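Local coordinates for universal stress protein (Pseudomonas aeruginosa UCBPP-PA14, PDB 7MQ5), which is of unknown function but belongs to the universal stress protein family, whose members commonly help bacteria withstand stress and some of which bind ATP, at residues E20-K25 with I94-P99; M125-R130 with S269-L274; F118-V123 with H282-A287; S76-I81 with T109-K114. All blocks are in the same frame, centred on the assembly; numbering follows the deposited sequence.

Interaction 1: E20-K25 with I94-P99; sequences EGLALK and IKQHFP
With CG anti to the backbone N (chi1 178°) and the rest of the chain extended, Q96 reaches from the end of strand 92-96 to the start of helix 22-34, and its amide there meets E20 and L22. E20 turns CG the other way, beside its own backbone N (chi1 -70°), and the two side chains cross at about a right angle. In the conformer described, Q96 NE2 gives a tentative hydrogen bond to E20 OE1 at 3.0 Å, bent to 135° at the hydrogen; the carboxylate oxygen lies in the amide plane and is met on its anti side. Q96 OE1 accepts from L22 N at 3.0 Å, a straighter bond whose donor stands above the carbonyl plane. A water extends this grip just after the N-cap residue G21, donating to Q96 OE1 at 2.8 Å and accepting from A23 N at 3.1 Å. Below the polar layer, A23 CB packs on I94 CG2 at 3.8 Å, and L22 CB lies against Q96 OE1. F98 offers a ring edge to E20 O. The contact joins the first turn of a helix to the C-terminal end of a parallel strand, in an alpha/beta arrangement consistent with the HUP type; T126 of the adjacent strand 123-126 also touches L22, I94 and Q96. Because Q96 OE1 accepts from L22 N directly and meets A23 N through water, first-turn donors with no acceptor of their own helix before them, Q96 probably fixes how the helix sits over the strand end; the E20 side of this grip is less certain.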
loop_
_atom_site.group_PDB
_atom_site.type_symbol
_atom_site.label_atom_id
_atom_site.label_comp_id
_atom_site.label_asym_id
_atom_site.label_seq_id
_atom_site.Cartn_x
_atom_site.Cartn_y
_atom_site.Cartn_z
ATOM N N GLU A 20 6.633 -7.261 17.666
ATOM C CA GLU A 20 5.354 -7.207 16.921
ATOM C C GLU A 20 5.525 -8.031 15.646
ATOM O O GLU A 20 6.681 -8.229 15.205
ATOM C CB GLU A 20 4.933 -5.770 16.598
ATOM C CG GLU A 20 4.490 -4.971 17.819
ATOM C CD GLU A 20 3.878 -3.626 17.466
ATOM O OE1 GLU A 20 4.246 -3.084 16.408
ATOM O OE2 GLU A 20 3.007 -3.144 18.223
ATOM N N GLY A 21 4.415 -8.562 15.148
ATOM C CA GLY A 21 4.396 -9.319 13.890
ATOM C C GLY A 21 3.219 -8.854 13.070
ATOM O O GLY A 21 2.391 -9.690 12.704
ATOM N N LEU A 22 3.161 -7.559 12.768
ATOM C CA LEU A 22 1.942 -7.066 12.081
ATOM C C LEU A 22 1.915 -7.522 10.624
ATOM O O LEU A 22 0.808 -7.603 10.091
ATOM C CB LEU A 22 1.795 -5.543 12.207
ATOM C CG LEU A 22 0.993 -5.036 13.414
ATOM C CD1 LEU A 22 -0.442 -5.540 13.398
ATOM C CD2 LEU A 22 1.647 -5.421 14.714
ATOM N N ALA A 23 3.063 -7.752 9.976
ATOM C CA ALA A 23 2.985 -8.179 8.553
ATOM C C ALA A 23 2.175 -9.475 8.443
ATOM O O ALA A 23 1.260 -9.567 7.605
ATOM C CB ALA A 23 4.360 -8.323 7.952
ATOM N N LEU A 24 2.482 -10.448 9.292
ATOM C CA LEU A 24 1.738 -11.730 9.222
ATOM C C LEU A 24 0.287 -11.537 9.677
ATOM O O LEU A 24 -0.592 -12.203 9.132
ATOM C CB LEU A 24 2.447 -12.788 10.068
ATOM C CG LEU A 24 1.835 -14.187 10.014
ATOM C CD1 LEU A 24 1.739 -14.717 8.580
ATOM C CD2 LEU A 24 2.655 -15.120 10.887
ATOM N N LYS A 25 0.037 -10.666 10.659
ATOM C CA LYS A 25 -1.378 -10.457 11.083
ATOM C C LYS A 25 -2.194 -9.906 9.905
ATOM O O LYS A 25 -3.315 -10.402 9.663
ATOM C CB LYS A 25 -1.443 -9.544 12.311
ATOM C CG LYS A 25 -1.020 -10.217 13.611
ATOM C CD LYS A 25 -1.058 -9.307 14.815
ATOM C CE LYS A 25 -0.905 -10.066 16.116
ATOM N NZ LYS A 25 -2.048 -10.981 16.342
ATOM N N ILE A 94 3.976 -7.479 1.878
ATOM C CA ILE A 94 3.591 -6.875 3.177
ATOM C C ILE A 94 4.849 -6.818 4.040
ATOM O O ILE A 94 5.500 -7.863 4.266
ATOM C CB ILE A 94 2.467 -7.638 3.885
ATOM C CG1 ILE A 94 1.253 -7.829 2.973
ATOM C CG2 ILE A 94 2.112 -6.933 5.192
ATOM C CD1 ILE A 94 0.112 -8.572 3.638
ATOM N N LYS A 95 5.175 -5.610 4.504
ATOM C CA LYS A 95 6.342 -5.429 5.387
ATOM C C LYS A 95 5.982 -4.438 6.492
ATOM O O LYS A 95 5.362 -3.395 6.203
ATOM C CB LYS A 95 7.547 -4.926 4.597
ATOM C CG LYS A 95 8.778 -4.796 5.471
ATOM C CD LYS A 95 10.053 -4.424 4.772
ATOM C CE LYS A 95 11.193 -4.240 5.763
ATOM N NZ LYS A 95 10.955 -3.100 6.693
ATOM N N GLN A 96 6.402 -4.740 7.709
ATOM C CA GLN A 96 6.173 -3.806 8.825
ATOM C C GLN A 96 7.283 -2.757 8.869
ATOM O O GLN A 96 8.473 -3.081 8.696
ATOM C CB GLN A 96 6.094 -4.566 10.147
ATOM C CG GLN A 96 5.904 -3.647 11.342
ATOM C CD GLN A 96 5.475 -4.348 12.610
ATOM O OE1 GLN A 96 5.375 -5.576 12.692
ATOM N NE2 GLN A 96 5.222 -3.545 13.626
ATOM N N HIS A 97 6.871 -1.526 9.121
ATOM C CA HIS A 97 7.787 -0.383 9.300
ATOM C C HIS A 97 8.355 -0.380 10.716
ATOM O O HIS A 97 7.566 -0.449 11.677
ATOM C CB HIS A 97 7.017 0.909 9.053
ATOM C CG HIS A 97 7.743 2.131 9.477
ATOM N ND1 HIS A 97 7.224 3.002 10.410
ATOM C CD2 HIS A 97 8.934 2.628 9.094
ATOM C CE1 HIS A 97 8.071 3.998 10.583
ATOM N NE2 HIS A 97 9.131 3.794 9.780
ATOM N N PHE A 98 9.683 -0.327 10.809
ATOM C CA PHE A 98 10.411 -0.184 12.097
ATOM C C PHE A 98 11.310 1.042 11.964
ATOM O O PHE A 98 12.298 1.005 11.238
ATOM C CB PHE A 98 11.188 -1.456 12.450
ATOM C CG PHE A 98 10.323 -2.663 12.705
ATOM C CD1 PHE A 98 9.665 -2.826 13.913
ATOM C CD2 PHE A 98 10.160 -3.637 11.736
ATOM C CE1 PHE A 98 8.848 -3.922 14.139
ATOM C CE2 PHE A 98 9.356 -4.740 11.966
ATOM C CZ PHE A 98 8.695 -4.878 13.164
ATOM N N PRO A 99 10.946 2.192 12.573
ATOM C CA PRO A 99 11.740 3.413 12.433
ATOM C C PRO A 99 13.128 3.328 13.078
ATOM O O PRO A 99 13.279 2.646 14.083
ATOM C CB PRO A 99 10.906 4.484 13.148
ATOM C CG PRO A 99 10.055 3.702 14.121
ATOM C CD PRO A 99 9.758 2.394 13.416
HETATM O O HOH W 1 6.050 -7.732 10.960
#

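Interaction 2: M125-R130 with S269-L274; sequences MTKTAR and SDVLVL
D270 OD1 takes two backbone N-H groups from the turn that follows strand 123-126: K127 N at 2.8 Å and T128 N at 3.2 Å. The two donors arrive differently. K127 N stands above the carboxylate plane, 44° out of it, whereas T128 N comes nearly along the C-O axis of OD1 in a straighter bond. D270 holds CG beside its backbone N (chi1 -70°), and this swings the carboxylate over the neighbouring segment, alongside T126 and pointing the same way. The T126 CB and CG2 atoms pack against OD2, and the T128 and D270 side chains cross at about a right angle, bringing T128 CG2 to 3.4 Å from D270 OD1. OD2 has its own partners in R26, by a salt bridge, and the indole N-H of W132, which leaves the carboxylate gripped at both oxygens. Next to this turn, strands 123-126 and 270-274 run antiparallel, with M125 and V271 as a hydrogen-bonded pair: M125 N to V271 O and V271 N to M125 O both measure 2.9 Å. This is the antiparallel step in a sheet whose other neighbours are parallel, and it joins the strands of the chain's first half to those of the second. On the K127 side, CB lies 3.3 Å from S269 O, and CD rests against V271 CG2; the bent chain carries NZ onward to the carbonyl oxygens of A106, L264 and L267. T128 OG1 accepts from R130 N, an ST turn, and also from R130 NE, while the guanidinium goes on to D237 and the carbonyl of A238.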
loop_
_atom_site.group_PDB
_atom_site.type_symbol
_atom_site.label_atom_id
_atom_site.label_comp_id
_atom_site.label_asym_id
_atom_site.label_seq_id
_atom_site.Cartn_x
_atom_site.Cartn_y
_atom_site.Cartn_z
HETATM N N MSE A 125 2.916 -1.275 3.553
HETATM C CA MSE A 125 3.806 -0.945 4.650
HETATM C C MSE A 125 2.947 -0.796 5.897
HETATM O O MSE A 125 2.118 0.114 5.951
HETATM C CB MSE A 125 4.512 0.386 4.393
HETATM C CG MSE A 125 5.454 0.384 3.214
HETATM SE SE MSE A 125 6.975 -0.823 3.451
HETATM C CE MSE A 125 7.621 -0.146 5.181
ATOM N N THR A 126 3.100 -1.700 6.867
ATOM C CA THR A 126 2.279 -1.598 8.069
ATOM C C THR A 126 2.951 -0.627 9.042
ATOM O O THR A 126 4.152 -0.773 9.302
ATOM C CB THR A 126 1.942 -2.970 8.674
ATOM O OG1 THR A 126 3.050 -3.530 9.384
ATOM C CG2 THR A 126 1.471 -3.964 7.638
ATOM N N LYS A 127 2.189 0.346 9.546
ATOM C CA LYS A 127 2.766 1.379 10.440
ATOM C C LYS A 127 2.041 1.459 11.783
ATOM O O LYS A 127 2.526 2.200 12.654
ATOM C CB LYS A 127 2.745 2.752 9.766
ATOM C CG LYS A 127 3.479 2.822 8.431
ATOM C CD LYS A 127 3.620 4.225 7.882
ATOM C CE LYS A 127 4.701 5.010 8.585
ATOM N NZ LYS A 127 4.788 6.404 8.087
ATOM N N THR A 128 0.919 0.766 11.940
ATOM C CA THR A 128 0.158 0.821 13.210
ATOM C C THR A 128 -0.132 -0.605 13.667
ATOM O O THR A 128 -0.209 -1.498 12.817
ATOM C CB THR A 128 -1.139 1.631 13.061
ATOM O OG1 THR A 128 -1.786 1.682 14.336
ATOM C CG2 THR A 128 -2.096 1.061 12.033
ATOM N N ALA A 129 -0.277 -0.795 14.973
ATOM C CA ALA A 129 -0.647 -2.121 15.517
ATOM C C ALA A 129 -2.166 -2.228 15.641
ATOM O O ALA A 129 -2.650 -3.321 15.984
ATOM C CB ALA A 129 0.010 -2.343 16.848
ATOM N N ARG A 130 -2.890 -1.142 15.375
ATOM C CA ARG A 130 -4.366 -1.210 15.486
ATOM C C ARG A 130 -4.911 -2.257 14.520
ATOM O O ARG A 130 -4.453 -2.355 13.386
ATOM C CB ARG A 130 -4.986 0.147 15.167
ATOM C CG ARG A 130 -4.711 1.219 16.209
ATOM C CD ARG A 130 -5.319 2.515 15.722
ATOM N NE ARG A 130 -4.507 3.120 14.670
ATOM C CZ ARG A 130 -4.983 3.798 13.625
ATOM N NH1 ARG A 130 -6.284 3.878 13.416
ATOM N NH2 ARG A 130 -4.148 4.332 12.754
ATOM N N SER A 269 -1.171 5.629 9.758
ATOM C CA SER A 269 -1.926 4.461 9.260
ATOM C C SER A 269 -0.973 3.526 8.512
ATOM O O SER A 269 0.107 3.956 8.106
ATOM C CB SER A 269 -3.026 4.905 8.298
ATOM O OG SER A 269 -2.462 5.452 7.099
ATOM N N ASP A 270 -1.392 2.282 8.343
ATOM C CA ASP A 270 -0.724 1.440 7.333
ATOM C C ASP A 270 -0.874 2.162 5.986
ATOM O O ASP A 270 -1.830 2.961 5.815
ATOM C CB ASP A 270 -1.367 0.060 7.218
ATOM C CG ASP A 270 -1.159 -0.871 8.395
ATOM O OD1 ASP A 270 -0.516 -0.473 9.390
ATOM O OD2 ASP A 270 -1.641 -2.012 8.290
ATOM N N VAL A 271 0.011 1.878 5.044
ATOM C CA VAL A 271 -0.072 2.522 3.713
ATOM C C VAL A 271 0.066 1.448 2.635
ATOM O O VAL A 271 1.058 0.692 2.640
ATOM C CB VAL A 271 0.981 3.636 3.526
ATOM C CG1 VAL A 271 0.710 4.444 2.257
ATOM C CG2 VAL A 271 1.056 4.572 4.724
ATOM N N LEU A 272 -0.917 1.389 1.743
ATOM C CA LEU A 272 -0.842 0.528 0.545
ATOM C C LEU A 272 -0.412 1.424 -0.611
ATOM O O LEU A 272 -1.142 2.390 -0.929
ATOM C CB LEU A 272 -2.190 -0.131 0.266
ATOM C CG LEU A 272 -2.214 -1.013 -0.975
ATOM C CD1 LEU A 272 -1.258 -2.181 -0.845
ATOM C CD2 LEU A 272 -3.614 -1.501 -1.288
ATOM N N VAL A 273 0.743 1.131 -1.184
ATOM C CA VAL A 273 1.343 1.961 -2.258
ATOM C C VAL A 273 1.170 1.263 -3.607
ATOM O O VAL A 273 1.703 0.155 -3.797
ATOM C CB VAL A 273 2.824 2.214 -1.944
ATOM C CG1 VAL A 273 3.460 3.066 -3.026
ATOM C CG2 VAL A 273 2.994 2.849 -0.572
ATOM N N LEU A 274 0.420 1.911 -4.492
ATOM C CA LEU A 274 0.169 1.420 -5.857
ATOM C C LEU A 274 0.946 2.284 -6.847
ATOM O O LEU A 274 1.208 3.452 -6.547
ATOM C CB LEU A 274 -1.331 1.485 -6.146
ATOM C CG LEU A 274 -2.210 0.750 -5.143
ATOM C CD1 LEU A 274 -3.671 0.914 -5.498
ATOM C CD2 LEU A 274 -1.842 -0.719 -5.055
#

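Interaction 3: F118-V123 with H282-A287; sequences FAPCPV and HLEELA
L283 and P120 form the middle of this contact, where helix 277-287 lies against the loop between helix 110-118 and strand 123-126. L283 sets CG beside its backbone N (chi1 -71°) and extends CD1 from there, chi2 176°. This conformation spreads the two methyls over the loop: L283 CD1 approaches A119 O at 3.7 Å, and L283 CD2 approaches F118 CD1 at 4.2 Å. The F118 and L283 side chains cross at about a right angle, with the ring met obliquely. P120 faces the helix directly. Its CB sits 3.9 Å from L283 CB and reaches the backbone N of E284, while CG lies 4.1 Å from A287 CB, one helical turn beyond L283. E284 turns CG anti to its backbone N (chi1 172°) and bends at chi2, which folds the carboxylate back beside the proline ring; Q86 of helix 77-88 donates to its OE1. No direct hydrogen bond joins the two segments, but two waters do so. One donates to F118 O at 2.7 Å and to L283 O at 2.9 Å; the other donates to P120 O at 2.7 Å and to E284 OE1. The C-terminal helix, which follows strand 270-274 of the second half, is in this way laid over a loop of the first half, and helix 77-88 adds to the same patch by touching F118, P120 and A287. Carbon atoms packing on carbon and on backbone polar atoms thus supply most of the direct touch, while water links F118 O to L283 O, which also accepts from A287 N in the helix, and links P120 O to E284 OE1.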
loop_
_atom_site.group_PDB
_atom_site.type_symbol
_atom_site.label_atom_id
_atom_site.label_comp_id
_atom_site.label_asym_id
_atom_site.label_seq_id
_atom_site.Cartn_x
_atom_site.Cartn_y
_atom_site.Cartn_z
ATOM N N PHE A 118 11.416 0.338 -6.098
ATOM C CA PHE A 118 11.670 -0.710 -7.125
ATOM C C PHE A 118 10.665 -1.854 -7.139
ATOM O O PHE A 118 10.710 -2.621 -8.107
ATOM C CB PHE A 118 13.108 -1.212 -6.982
ATOM C CG PHE A 118 14.113 -0.156 -7.359
ATOM C CD1 PHE A 118 14.240 0.253 -8.680
ATOM C CD2 PHE A 118 14.894 0.463 -6.398
ATOM C CE1 PHE A 118 15.141 1.247 -9.037
ATOM C CE2 PHE A 118 15.799 1.450 -6.756
ATOM C CZ PHE A 118 15.919 1.843 -8.073
ATOM N N ALA A 119 9.802 -1.979 -6.137
ATOM C CA ALA A 119 8.892 -3.147 -6.145
ATOM C C ALA A 119 7.958 -3.085 -7.344
ATOM O O ALA A 119 7.238 -2.101 -7.514
ATOM C CB ALA A 119 8.112 -3.200 -4.866
ATOM N N PRO A 120 7.878 -4.162 -8.155
ATOM C CA PRO A 120 6.995 -4.159 -9.322
ATOM C C PRO A 120 5.594 -4.697 -9.015
ATOM O O PRO A 120 5.000 -5.403 -9.812
ATOM C CB PRO A 120 7.762 -5.056 -10.300
ATOM C CG PRO A 120 8.396 -6.087 -9.403
ATOM C CD PRO A 120 8.769 -5.341 -8.138
ATOM N N CYS A 121 5.087 -4.326 -7.850
ATOM C CA CYS A 121 3.762 -4.768 -7.387
ATOM C C CYS A 121 3.345 -3.872 -6.235
ATOM O O CYS A 121 4.170 -3.120 -5.703
ATOM C CB CYS A 121 3.803 -6.221 -6.916
ATOM S SG CYS A 121 4.909 -6.533 -5.509
ATOM N N PRO A 122 2.065 -3.941 -5.811
ATOM C CA PRO A 122 1.613 -3.237 -4.617
ATOM C C PRO A 122 2.447 -3.614 -3.382
ATOM O O PRO A 122 2.838 -4.770 -3.218
ATOM C CB PRO A 122 0.156 -3.714 -4.473
ATOM C CG PRO A 122 -0.279 -3.996 -5.897
ATOM C CD PRO A 122 0.956 -4.579 -6.538
ATOM N N VAL A 123 2.730 -2.616 -2.557
ATOM C CA VAL A 123 3.437 -2.835 -1.272
ATOM C C VAL A 123 2.576 -2.277 -0.146
ATOM O O VAL A 123 2.182 -1.099 -0.215
ATOM C CB VAL A 123 4.820 -2.169 -1.238
ATOM C CG1 VAL A 123 5.476 -2.389 0.115
ATOM C CG2 VAL A 123 5.715 -2.681 -2.357
ATOM N N HIS A 282 7.639 -1.344 -16.429
ATOM C CA HIS A 282 9.088 -1.011 -16.531
ATOM C C HIS A 282 9.832 -1.598 -15.317
ATOM O O HIS A 282 10.921 -2.156 -15.503
ATOM C CB HIS A 282 9.293 0.506 -16.702
ATOM C CG HIS A 282 8.999 1.043 -18.069
ATOM N ND1 HIS A 282 7.843 1.745 -18.367
ATOM C CD2 HIS A 282 9.714 1.005 -19.215
ATOM C CE1 HIS A 282 7.860 2.111 -19.636
ATOM N NE2 HIS A 282 8.997 1.669 -20.179
ATOM N N LEU A 283 9.236 -1.547 -14.129
ATOM C CA LEU A 283 9.907 -2.105 -12.923
ATOM C C LEU A 283 9.977 -3.631 -13.007
ATOM O O LEU A 283 10.956 -4.192 -12.490
ATOM C CB LEU A 283 9.163 -1.641 -11.670
ATOM C CG LEU A 283 9.330 -0.160 -11.331
ATOM C CD1 LEU A 283 8.477 0.203 -10.128
ATOM C CD2 LEU A 283 10.785 0.186 -11.050
ATOM N N GLU A 284 8.977 -4.271 -13.614
ATOM C CA GLU A 284 9.007 -5.749 -13.789
ATOM C C GLU A 284 10.208 -6.104 -14.677
ATOM O O GLU A 284 10.909 -7.078 -14.363
ATOM C CB GLU A 284 7.672 -6.226 -14.365
ATOM C CG GLU A 284 7.654 -7.689 -14.767
ATOM C CD GLU A 284 7.852 -8.707 -13.658
ATOM O OE1 GLU A 284 7.489 -8.418 -12.508
ATOM O OE2 GLU A 284 8.377 -9.797 -13.959
ATOM N N GLU A 285 10.438 -5.329 -15.745
ATOM C CA GLU A 285 11.610 -5.557 -16.633
ATOM C C GLU A 285 12.911 -5.395 -15.829
ATOM O O GLU A 285 13.808 -6.255 -15.977
ATOM C CB GLU A 285 11.601 -4.581 -17.813
ATOM C CG GLU A 285 10.417 -4.754 -18.745
ATOM C CD GLU A 285 10.364 -3.790 -19.920
ATOM O OE1 GLU A 285 11.194 -2.854 -19.968
ATOM O OE2 GLU A 285 9.490 -3.978 -20.787
ATOM N N LEU A 286 13.021 -4.332 -15.015
ATOM C CA LEU A 286 14.264 -4.108 -14.217
ATOM C C LEU A 286 14.466 -5.256 -13.216
ATOM O O LEU A 286 15.611 -5.714 -13.061
ATOM C CB LEU A 286 14.188 -2.770 -13.469
ATOM C CG LEU A 286 14.339 -1.503 -14.298
ATOM C CD1 LEU A 286 14.106 -0.268 -13.443
ATOM C CD2 LEU A 286 15.713 -1.448 -14.931
ATOM N N ALA A 287 13.391 -5.721 -12.582
ATOM C CA ALA A 287 13.478 -6.769 -11.540
ATOM C C ALA A 287 13.793 -8.137 -12.146
ATOM O O ALA A 287 14.332 -8.987 -11.403
ATOM C CB ALA A 287 12.189 -6.826 -10.765
HETATM O O HOH W 2 12.387 -3.219 -10.174
HETATM O O HOH W 3 5.048 -7.212 -11.841
#

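Interaction 4: S76-I81 with T109-K114; sequences SLHQTI and TPDDWK
Two neighbouring helix N-termini meet here, those of helices 77-88 and 110-118, which run in broadly the same direction (33° between the short axes) on one side of the sheet. H78 and D111 make the polar link, a His-carboxylate hydrogen bond from ND1 to OD1 at 2.8 Å and 166° at the hydrogen. The carboxylate oxygen lies in the ring plane, at the edge, whereas ND1 approaches from above the carboxylate plane. H78 places CG between its backbone N and carbonyl carbon (chi1 74°), and this turns the ring toward helix 110-118. K114 covers one face of that ring in a CH-pi contact, its CB 3.5 Å from the centroid and almost exactly over the centre, and CD approaches CE1. D111 OD2 rests 3.1 Å from L77 CB, and a weak bond runs from H78 N to OD1. Each helix start is capped separately: S76 OG accepts from Q79 N, and T109 with D112 forms a capping box. D112 OD1 also forms a salt bridge with K95. With the D111 carboxylate beside the first-turn N-H groups of helix 77-88, the helix end and the acid would probably stabilise each other.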
loop_
_atom_site.group_PDB
_atom_site.type_symbol
_atom_site.label_atom_id
_atom_site.label_comp_id
_atom_site.label_asym_id
_atom_site.label_seq_id
_atom_site.Cartn_x
_atom_site.Cartn_y
_atom_site.Cartn_z
ATOM N N SER A 76 21.179 -6.916 -0.298
ATOM C CA SER A 76 20.508 -5.964 0.616
ATOM C C SER A 76 19.127 -6.491 0.982
ATOM O O SER A 76 18.638 -7.438 0.342
ATOM C CB SER A 76 20.387 -4.597 -0.018
ATOM O OG SER A 76 19.457 -4.642 -1.093
ATOM N N LEU A 77 18.503 -5.851 1.953
ATOM C CA LEU A 77 17.160 -6.263 2.400
ATOM C C LEU A 77 16.150 -6.051 1.261
ATOM O O LEU A 77 15.471 -7.017 0.875
ATOM C CB LEU A 77 16.818 -5.449 3.648
ATOM C CG LEU A 77 15.436 -5.697 4.238
ATOM C CD1 LEU A 77 15.264 -7.153 4.624
ATOM C CD2 LEU A 77 15.218 -4.805 5.451
ATOM N N HIS A 78 16.106 -4.859 0.674
ATOM C CA HIS A 78 15.082 -4.646 -0.381
ATOM C C HIS A 78 15.351 -5.544 -1.599
ATOM O O HIS A 78 14.381 -6.003 -2.218
ATOM C CB HIS A 78 14.981 -3.175 -0.773
ATOM C CG HIS A 78 16.119 -2.676 -1.591
ATOM N ND1 HIS A 78 17.306 -2.267 -1.027
ATOM C CD2 HIS A 78 16.242 -2.512 -2.924
ATOM C CE1 HIS A 78 18.120 -1.869 -1.986
ATOM N NE2 HIS A 78 17.492 -2.016 -3.161
ATOM N N GLN A 79 16.612 -5.787 -1.943
ATOM C CA GLN A 79 16.883 -6.654 -3.119
ATOM C C GLN A 79 16.470 -8.098 -2.819
ATOM O O GLN A 79 15.962 -8.780 -3.734
ATOM C CB GLN A 79 18.345 -6.542 -3.525
ATOM C CG GLN A 79 18.628 -5.238 -4.250
ATOM C CD GLN A 79 20.095 -5.046 -4.501
ATOM O OE1 GLN A 79 20.561 -5.152 -5.631
ATOM N NE2 GLN A 79 20.837 -4.819 -3.430
ATOM N N THR A 80 16.670 -8.548 -1.581
ATOM C CA THR A 80 16.276 -9.929 -1.204
ATOM C C THR A 80 14.751 -10.065 -1.316
ATOM O O THR A 80 14.250 -11.062 -1.878
ATOM C CB THR A 80 16.764 -10.265 0.206
ATOM O OG1 THR A 80 18.184 -10.142 0.254
ATOM C CG2 THR A 80 16.366 -11.657 0.620
ATOM N N ILE A 81 14.037 -9.059 -0.824
ATOM C CA ILE A 81 12.552 -9.072 -0.893
ATOM C C ILE A 81 12.085 -9.077 -2.354
ATOM O O ILE A 81 11.213 -9.895 -2.704
ATOM C CB ILE A 81 11.989 -7.867 -0.123
ATOM C CG1 ILE A 81 12.355 -7.966 1.358
ATOM C CG2 ILE A 81 10.492 -7.756 -0.328
ATOM C CD1 ILE A 81 12.109 -6.712 2.145
ATOM N N THR A 109 12.617 3.935 6.671
ATOM C CA THR A 109 14.085 3.779 6.557
ATOM C C THR A 109 14.523 3.924 5.104
ATOM O O THR A 109 13.740 3.741 4.176
ATOM C CB THR A 109 14.543 2.415 7.074
ATOM O OG1 THR A 109 14.146 1.404 6.140
ATOM C CG2 THR A 109 14.014 2.124 8.462
ATOM N N PRO A 110 15.805 4.254 4.851
ATOM C CA PRO A 110 16.297 4.310 3.479
ATOM C C PRO A 110 16.063 2.988 2.726
ATOM O O PRO A 110 15.742 3.032 1.559
ATOM C CB PRO A 110 17.784 4.630 3.680
ATOM C CG PRO A 110 17.813 5.435 4.954
ATOM C CD PRO A 110 16.783 4.767 5.833
ATOM N N ASP A 111 16.187 1.847 3.405
ATOM C CA ASP A 111 15.987 0.562 2.684
ATOM C C ASP A 111 14.493 0.397 2.350
ATOM O O ASP A 111 14.184 -0.118 1.266
ATOM C CB ASP A 111 16.555 -0.625 3.456
ATOM C CG ASP A 111 16.626 -1.873 2.594
ATOM O OD1 ASP A 111 17.564 -1.976 1.761
ATOM O OD2 ASP A 111 15.695 -2.668 2.689
ATOM N N ASP A 112 13.600 0.818 3.253
ATOM C CA ASP A 112 12.136 0.796 2.978
ATOM C C ASP A 112 11.853 1.620 1.714
ATOM O O ASP A 112 11.026 1.216 0.881
ATOM C CB ASP A 112 11.328 1.454 4.104
ATOM C CG ASP A 112 11.178 0.704 5.418
ATOM O OD1 ASP A 112 11.215 -0.535 5.382
ATOM O OD2 ASP A 112 10.979 1.393 6.482
ATOM N N TRP A 113 12.515 2.765 1.587
ATOM C CA TRP A 113 12.300 3.626 0.400
ATOM C C TRP A 113 12.767 2.914 -0.873
ATOM O O TRP A 113 12.085 3.046 -1.902
ATOM C CB TRP A 113 12.945 4.998 0.598
ATOM C CG TRP A 113 12.004 5.951 1.267
ATOM C CD1 TRP A 113 12.078 6.518 2.507
ATOM C CD2 TRP A 113 10.735 6.348 0.725
ATOM N NE1 TRP A 113 10.972 7.303 2.725
ATOM C CE2 TRP A 113 10.112 7.179 1.669
ATOM C CE3 TRP A 113 10.065 6.040 -0.462
ATOM C CZ2 TRP A 113 8.876 7.775 1.420
ATOM C CZ3 TRP A 113 8.826 6.592 -0.691
ATOM C CH2 TRP A 113 8.249 7.454 0.238
ATOM N N LYS A 114 13.873 2.176 -0.820
ATOM C CA LYS A 114 14.346 1.462 -2.032
ATOM C C LYS A 114 13.347 0.349 -2.377
ATOM O O LYS A 114 13.090 0.132 -3.564
ATOM C CB LYS A 114 15.772 0.960 -1.813
ATOM C CG LYS A 114 16.805 2.079 -1.803
ATOM C CD LYS A 114 18.220 1.631 -1.545
ATOM C CE LYS A 114 19.198 2.786 -1.584
ATOM N NZ LYS A 114 20.562 2.342 -1.232
HETATM O O HOH W 4 19.853 -3.816 3.472
#

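Overall arrangement
Interactions 1 and 2 are buried, interaction 3 is partly buried and interaction 4 lies at the surface. The first two share the sheet: strands 92-96 and 123-126 are neighbours, joined through K95 and H97 to T126, and their contacts use side-chain amide or carboxylate groups to hold backbone N-H groups. Interaction 4 touches interaction 1 through the K95-D112 salt bridge and relies on a histidine-carboxylate pair between helices. Interaction 3, its centre about 19 Å from that of interaction 2, is apolar and bridged by water, but V123 is probably hydrogen-bonded to V273, which ties it to interaction 2. Interactions 2 and 3 both join the two halves of the chain; 1 and 4 stay within the first.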